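Local atomic coordinates of phosphoglycerol transferase GacH (Streptococcus pyogenes MGAS5005, PDB entry 6DGM), a protein that probably transfers glycerol phosphate onto the rhamnose polysaccharide of the streptococcal cell wall, through a metal-dependent extracellular catalytic domain of the sulfatase and lipoteichoic acid synthase type. Residues A[113-127]-A[146-158]. Numbering follows the deposited sequence.
Sequences YSEVFPKMAKPHTIS and FNRKTVYSNLGFS. With 1GP (sn-glycerol-1-phosphate), chain D.
In the sulfatase-like domain of GacH, helix 148-154 begins at the glycerol phosphate pocket and shows how one face of a short helix can be closed by a passing chain, here 113-127, whose Tyr-113 and Phe-117 rings share Val-151. The two methyls of that valine are divided between the rings: CG2 sits over one face of Tyr-113, 3.9 Å from the ring centroid, and CG1 lies over a face of Phe-117 at 4.0 Å, both as CH-pi contacts. Phe-117 holds CG anti to its own backbone N (chi1 -176°), which carries the ring out to the helix, where CD2 of Leu-155 and CB of Asn-154 meet its edge. The same CD2 meets CG2 of Thr-125 tip to tip at 4.0 Å and also touches the Pro-123 ring.

Polar contacts close both ends. At the start of the helix, ND2 of Asn-147 donates to O of Tyr-113 (3.2 Å, nearly straight at 167°); the acceptor lies in the amide plane of Asn-147, while ND2 comes from above the plane of the Tyr-113 carbonyl. At the other end a Schellman motif with Gly-156 at C-prime finishes the helix, and a water bridges OG of Ser-127 (2.6 Å) to O of Leu-155 (2.8 Å); this OG also shares a hydrogen bond with OG1 of Thr-125 and lies at the edge of the Phe-157 ring.

Toward the pocket, CG of Arg-148 passes 4.0 Å from CE2 of Tyr-113, and its extended chain brings NH2 to O3 of sn-glycerol-1-phosphate (2.9 Å). Glu-93 holds this arm through a salt bridge to NE, while its other oxygen is hydrogen-bonded to the hydroxyls of both Tyr-113 and Tyr-152. Tyr-113 and Glu-93 thus form a second shell that positions a first-shell arginine near the manganese site, in a domain of the alkaline phosphatase clan.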
loop_
_atom_site.group_PDB
_atom_site.type_symbol
_atom_site.label_atom_id
_atom_site.label_comp_id
_atom_site.label_asym_id
_atom_site.label_seq_id
_atom_site.Cartn_x
_atom_site.Cartn_y
_atom_site.Cartn_z
ATOM N N TYR A 113 -12.904 5.138 -2.335
ATOM C CA TYR A 113 -12.878 6.505 -1.850
ATOM C C TYR A 113 -14.165 7.262 -2.171
ATOM O O TYR A 113 -14.471 8.253 -1.494
ATOM C CB TYR A 113 -11.696 7.263 -2.484
ATOM C CG TYR A 113 -10.346 7.121 -1.804
ATOM C CD1 TYR A 113 -10.216 6.549 -0.548
ATOM C CD2 TYR A 113 -9.195 7.592 -2.425
ATOM C CE1 TYR A 113 -8.997 6.447 0.076
ATOM C CE2 TYR A 113 -7.962 7.501 -1.809
ATOM C CZ TYR A 113 -7.864 6.924 -0.549
ATOM O OH TYR A 113 -6.658 6.812 0.113
ATOM N N SER A 114 -14.902 6.844 -3.198
ATOM C CA SER A 114 -16.148 7.496 -3.570
ATOM C C SER A 114 -17.374 6.830 -2.974
ATOM O O SER A 114 -18.346 7.520 -2.667
ATOM C CB SER A 114 -16.326 7.483 -5.090
ATOM O OG SER A 114 -15.312 8.231 -5.736
ATOM N N GLU A 115 -17.352 5.504 -2.804
ATOM C CA GLU A 115 -18.543 4.751 -2.443
ATOM C C GLU A 115 -18.554 4.217 -1.018
ATOM O O GLU A 115 -19.631 3.873 -0.518
ATOM C CB GLU A 115 -18.701 3.549 -3.377
ATOM C CG GLU A 115 -18.856 3.958 -4.829
ATOM C CD GLU A 115 -18.869 2.791 -5.772
ATOM O OE1 GLU A 115 -19.658 1.850 -5.550
ATOM O OE2 GLU A 115 -18.095 2.809 -6.759
ATOM N N VAL A 116 -17.393 4.067 -0.390
ATOM C CA VAL A 116 -17.310 3.501 0.955
ATOM C C VAL A 116 -16.764 4.528 1.955
ATOM O O VAL A 116 -17.386 4.769 2.996
ATOM C CB VAL A 116 -16.483 2.202 0.982
ATOM C CG1 VAL A 116 -16.266 1.727 2.442
ATOM C CG2 VAL A 116 -17.165 1.112 0.193
ATOM N N PHE A 117 -15.633 5.145 1.631
ATOM C CA PHE A 117 -15.066 6.118 2.571
ATOM C C PHE A 117 -16.093 7.141 3.044
ATOM O O PHE A 117 -16.177 7.376 4.259
ATOM C CB PHE A 117 -13.819 6.810 2.007
ATOM C CG PHE A 117 -13.165 7.737 3.002
ATOM C CD1 PHE A 117 -13.586 9.047 3.126
ATOM C CD2 PHE A 117 -12.169 7.269 3.833
ATOM C CE1 PHE A 117 -13.008 9.890 4.057
ATOM C CE2 PHE A 117 -11.581 8.114 4.780
ATOM C CZ PHE A 117 -12.012 9.419 4.884
ATOM N N PRO A 118 -16.882 7.776 2.174
ATOM C CA PRO A 118 -17.795 8.833 2.659
ATOM C C PRO A 118 -18.858 8.327 3.598
ATOM O O PRO A 118 -19.461 9.122 4.331
ATOM C CB PRO A 118 -18.415 9.403 1.375
ATOM C CG PRO A 118 -17.447 8.994 0.273
ATOM C CD PRO A 118 -16.864 7.684 0.698
ATOM N N LYS A 119 -19.117 7.029 3.599
ATOM C CA LYS A 119 -20.134 6.481 4.486
ATOM C C LYS A 119 -19.589 6.069 5.841
ATOM O O LYS A 119 -20.384 5.732 6.728
ATOM C CB LYS A 119 -20.821 5.303 3.802
ATOM C CG LYS A 119 -21.657 5.747 2.604
ATOM C CD LYS A 119 -22.304 4.595 1.874
ATOM C CE LYS A 119 -23.000 5.099 0.609
ATOM N NZ LYS A 119 -23.801 6.337 0.858
ATOM N N MET A 120 -18.277 6.119 6.044
ATOM C CA MET A 120 -17.683 5.691 7.308
ATOM C C MET A 120 -17.805 6.812 8.330
ATOM O O MET A 120 -17.303 7.916 8.113
ATOM C CB MET A 120 -16.223 5.312 7.094
ATOM C CG MET A 120 -16.053 4.164 6.099
ATOM S SD MET A 120 -14.357 3.707 5.743
ATOM C CE MET A 120 -13.825 2.994 7.298
ATOM N N ALA A 121 -18.465 6.527 9.450
ATOM C CA ALA A 121 -18.718 7.576 10.431
ATOM C C ALA A 121 -17.448 8.064 11.104
ATOM O O ALA A 121 -17.383 9.230 11.521
ATOM C CB ALA A 121 -19.683 7.065 11.505
ATOM N N LYS A 122 -16.456 7.191 11.273
ATOM C CA LYS A 122 -15.246 7.488 12.018
ATOM C C LYS A 122 -14.130 6.585 11.495
ATOM O O LYS A 122 -13.731 5.634 12.180
ATOM C CB LYS A 122 -15.457 7.285 13.516
ATOM C CG LYS A 122 -16.470 8.254 14.127
ATOM C CD LYS A 122 -16.588 8.080 15.647
ATOM C CE LYS A 122 -17.569 9.090 16.233
ATOM N NZ LYS A 122 -17.717 8.955 17.708
ATOM N N PRO A 123 -13.604 6.857 10.309
ATOM C CA PRO A 123 -12.637 5.929 9.701
ATOM C C PRO A 123 -11.337 5.843 10.487
ATOM O O PRO A 123 -10.697 6.860 10.775
ATOM C CB PRO A 123 -12.412 6.517 8.298
ATOM C CG PRO A 123 -12.788 7.937 8.414
ATOM C CD PRO A 123 -13.887 8.016 9.443
ATOM N N HIS A 124 -10.939 4.611 10.811
ATOM C CA HIS A 124 -9.678 4.339 11.495
ATOM C C HIS A 124 -8.593 3.963 10.495
ATOM O O HIS A 124 -8.811 3.116 9.624
ATOM C CB HIS A 124 -9.868 3.243 12.535
ATOM C CG HIS A 124 -10.682 3.701 13.699
ATOM N ND1 HIS A 124 -10.148 4.476 14.707
ATOM C CD2 HIS A 124 -11.996 3.543 14.000
ATOM C CE1 HIS A 124 -11.092 4.752 15.590
ATOM N NE2 HIS A 124 -12.224 4.207 15.179
ATOM N N THR A 125 -7.434 4.618 10.621
ATOM C CA THR A 125 -6.320 4.437 9.705
ATOM C C THR A 125 -5.006 4.558 10.477
ATOM O O THR A 125 -4.960 5.056 11.608
ATOM C CB THR A 125 -6.299 5.507 8.595
ATOM O OG1 THR A 125 -6.036 6.790 9.179
ATOM C CG2 THR A 125 -7.608 5.544 7.810
ATOM N N ILE A 126 -3.923 4.119 9.835
ATOM C CA ILE A 126 -2.596 4.223 10.439
ATOM C C ILE A 126 -2.260 5.667 10.789
ATOM O O ILE A 126 -1.512 5.920 11.734
ATOM C CB ILE A 126 -1.553 3.571 9.509
ATOM C CG1 ILE A 126 -0.136 3.703 10.066
ATOM C CG2 ILE A 126 -1.619 4.176 8.100
ATOM C CD1 ILE A 126 0.048 3.099 11.433
ATOM N N SER A 127 -2.819 6.633 10.062
ATOM C CA SER A 127 -2.442 8.026 10.259
ATOM C C SER A 127 -2.962 8.615 11.563
ATOM O O SER A 127 -2.426 9.636 12.019
ATOM C CB SER A 127 -2.919 8.874 9.070
ATOM O OG SER A 127 -4.342 8.898 8.980
ATOM N N PHE A 146 -9.914 10.976 -7.903
ATOM C CA PHE A 146 -10.325 9.887 -7.016
ATOM C C PHE A 146 -10.719 10.365 -5.628
ATOM O O PHE A 146 -10.618 9.625 -4.649
ATOM C CB PHE A 146 -9.291 8.766 -6.991
ATOM C CG PHE A 146 -9.209 8.058 -8.284
ATOM C CD1 PHE A 146 -10.214 7.167 -8.660
ATOM C CD2 PHE A 146 -8.205 8.357 -9.202
ATOM C CE1 PHE A 146 -10.176 6.543 -9.908
ATOM C CE2 PHE A 146 -8.168 7.739 -10.435
ATOM C CZ PHE A 146 -9.147 6.827 -10.787
ATOM N N ASN A 147 -11.219 11.591 -5.543
ATOM C CA ASN A 147 -11.725 12.153 -4.292
ATOM C C ASN A 147 -10.646 12.273 -3.221
ATOM O O ASN A 147 -10.957 12.351 -2.043
ATOM C CB ASN A 147 -12.895 11.313 -3.752
ATOM C CG ASN A 147 -13.870 12.111 -2.919
ATOM O OD1 ASN A 147 -14.053 13.306 -3.129
ATOM N ND2 ASN A 147 -14.549 11.428 -1.979
ATOM N N ARG A 148 -9.361 12.315 -3.589
ATOM C CA ARG A 148 -8.322 12.263 -2.565
ATOM C C ARG A 148 -8.341 13.476 -1.633
ATOM O O ARG A 148 -8.078 13.345 -0.432
ATOM C CB ARG A 148 -6.943 12.096 -3.185
ATOM C CG ARG A 148 -6.700 10.722 -3.783
ATOM C CD ARG A 148 -5.237 10.520 -4.024
ATOM N NE ARG A 148 -4.941 9.232 -4.641
ATOM C CZ ARG A 148 -4.827 9.011 -5.949
ATOM N NH1 ARG A 148 -4.998 9.984 -6.849
ATOM N NH2 ARG A 148 -4.564 7.785 -6.358
ATOM N N LYS A 149 -8.631 14.670 -2.161
ATOM C CA LYS A 149 -8.572 15.857 -1.321
ATOM C C LYS A 149 -9.583 15.754 -0.186
ATOM O O LYS A 149 -9.284 16.097 0.963
ATOM C CB LYS A 149 -8.840 17.101 -2.159
ATOM C CG LYS A 149 -8.646 18.415 -1.427
ATOM C CD LYS A 149 -9.112 19.574 -2.286
ATOM C CE LYS A 149 -9.014 20.909 -1.573
ATOM N NZ LYS A 149 -7.613 21.345 -1.449
ATOM N N THR A 150 -10.789 15.288 -0.504
ATOM C CA THR A 150 -11.814 15.092 0.511
ATOM C C THR A 150 -11.388 14.047 1.524
ATOM O O THR A 150 -11.573 14.227 2.734
ATOM C CB THR A 150 -13.097 14.653 -0.189
ATOM O OG1 THR A 150 -13.523 15.705 -1.050
ATOM C CG2 THR A 150 -14.166 14.343 0.824
ATOM N N VAL A 151 -10.796 12.951 1.050
ATOM C CA VAL A 151 -10.375 11.881 1.945
ATOM C C VAL A 151 -9.307 12.389 2.911
ATOM O O VAL A 151 -9.428 12.240 4.130
ATOM C CB VAL A 151 -9.852 10.685 1.137
ATOM C CG1 VAL A 151 -9.205 9.654 2.038
ATOM C CG2 VAL A 151 -10.972 10.063 0.338
ATOM N N TYR A 152 -8.233 12.981 2.375
ATOM C CA TYR A 152 -7.146 13.410 3.246
ATOM C C TYR A 152 -7.559 14.559 4.151
ATOM O O TYR A 152 -7.069 14.644 5.275
ATOM C CB TYR A 152 -5.864 13.701 2.445
ATOM C CG TYR A 152 -5.243 12.413 1.956
ATOM C CD1 TYR A 152 -4.656 11.523 2.854
ATOM C CD2 TYR A 152 -5.276 12.062 0.609
ATOM C CE1 TYR A 152 -4.103 10.335 2.419
ATOM C CE2 TYR A 152 -4.739 10.866 0.172
ATOM C CZ TYR A 152 -4.158 10.001 1.095
ATOM O OH TYR A 152 -3.614 8.801 0.713
ATOM N N SER A 153 -8.454 15.435 3.694
ATOM C CA SER A 153 -9.009 16.469 4.559
ATOM C C SER A 153 -9.786 15.857 5.721
ATOM O O SER A 153 -9.627 16.264 6.876
ATOM C CB SER A 153 -9.889 17.411 3.741
ATOM O OG SER A 153 -10.509 18.363 4.594
ATOM N N ASN A 154 -10.628 14.868 5.434
ATOM C CA ASN A 154 -11.400 14.253 6.509
ATOM C C ASN A 154 -10.545 13.397 7.424
ATOM O O ASN A 154 -10.942 13.162 8.575
ATOM C CB ASN A 154 -12.549 13.455 5.932
ATOM C CG ASN A 154 -13.720 14.328 5.586
ATOM O OD1 ASN A 154 -14.220 15.080 6.428
ATOM N ND2 ASN A 154 -14.145 14.273 4.348
ATOM N N LEU A 155 -9.393 12.936 6.946
ATOM C CA LEU A 155 -8.405 12.269 7.783
ATOM C C LEU A 155 -7.507 13.262 8.504
ATOM O O LEU A 155 -6.563 12.845 9.171
ATOM C CB LEU A 155 -7.557 11.301 6.959
ATOM C CG LEU A 155 -8.287 10.063 6.429
ATOM C CD1 LEU A 155 -7.366 9.184 5.608
ATOM C CD2 LEU A 155 -8.924 9.275 7.574
ATOM N N GLY A 156 -7.786 14.558 8.395
ATOM C CA GLY A 156 -7.081 15.543 9.191
ATOM C C GLY A 156 -5.655 15.803 8.773
ATOM O O GLY A 156 -4.824 16.182 9.623
ATOM N N PHE A 157 -5.329 15.621 7.504
ATOM C CA PHE A 157 -3.965 15.819 7.045
ATOM C C PHE A 157 -3.657 17.308 6.963
ATOM O O PHE A 157 -4.499 18.114 6.551
ATOM C CB PHE A 157 -3.758 15.165 5.678
ATOM C CG PHE A 157 -3.373 13.706 5.753
ATOM C CD1 PHE A 157 -4.138 12.801 6.468
ATOM C CD2 PHE A 157 -2.240 13.247 5.109
ATOM C CE1 PHE A 157 -3.782 11.446 6.536
ATOM C CE2 PHE A 157 -1.874 11.910 5.182
ATOM C CZ PHE A 157 -2.637 11.009 5.911
ATOM N N SER A 158 -2.439 17.668 7.337
ATOM C CA SER A 158 -2.061 19.073 7.321
ATOM C C SER A 158 -1.654 19.537 5.934
ATOM O O SER A 158 -1.855 20.710 5.590
ATOM C CB SER A 158 -0.902 19.284 8.292
ATOM O OG SER A 158 -0.360 20.588 8.161
HETATM C C3 1GP D . -3.986 9.666 -10.911
HETATM O O3 1GP D . -3.628 8.042 -9.127
HETATM C C2 1GP D . -4.367 8.319 -10.334
HETATM O O2 1GP D . -4.427 10.756 -10.105
HETATM C C1 1GP D . -4.133 7.210 -11.349
HETATM O O1P 1GP D . -4.773 6.002 -10.926
HETATM O O2P 1GP D . -3.537 3.987 -12.145
HETATM O O3P 1GP D . -6.068 3.960 -11.428
HETATM O O4P 1GP D . -5.270 5.426 -13.348
HETATM P P 1GP D . -4.881 4.777 -11.983
HETATM O O HOH W 1 -5.865 10.435 10.363
#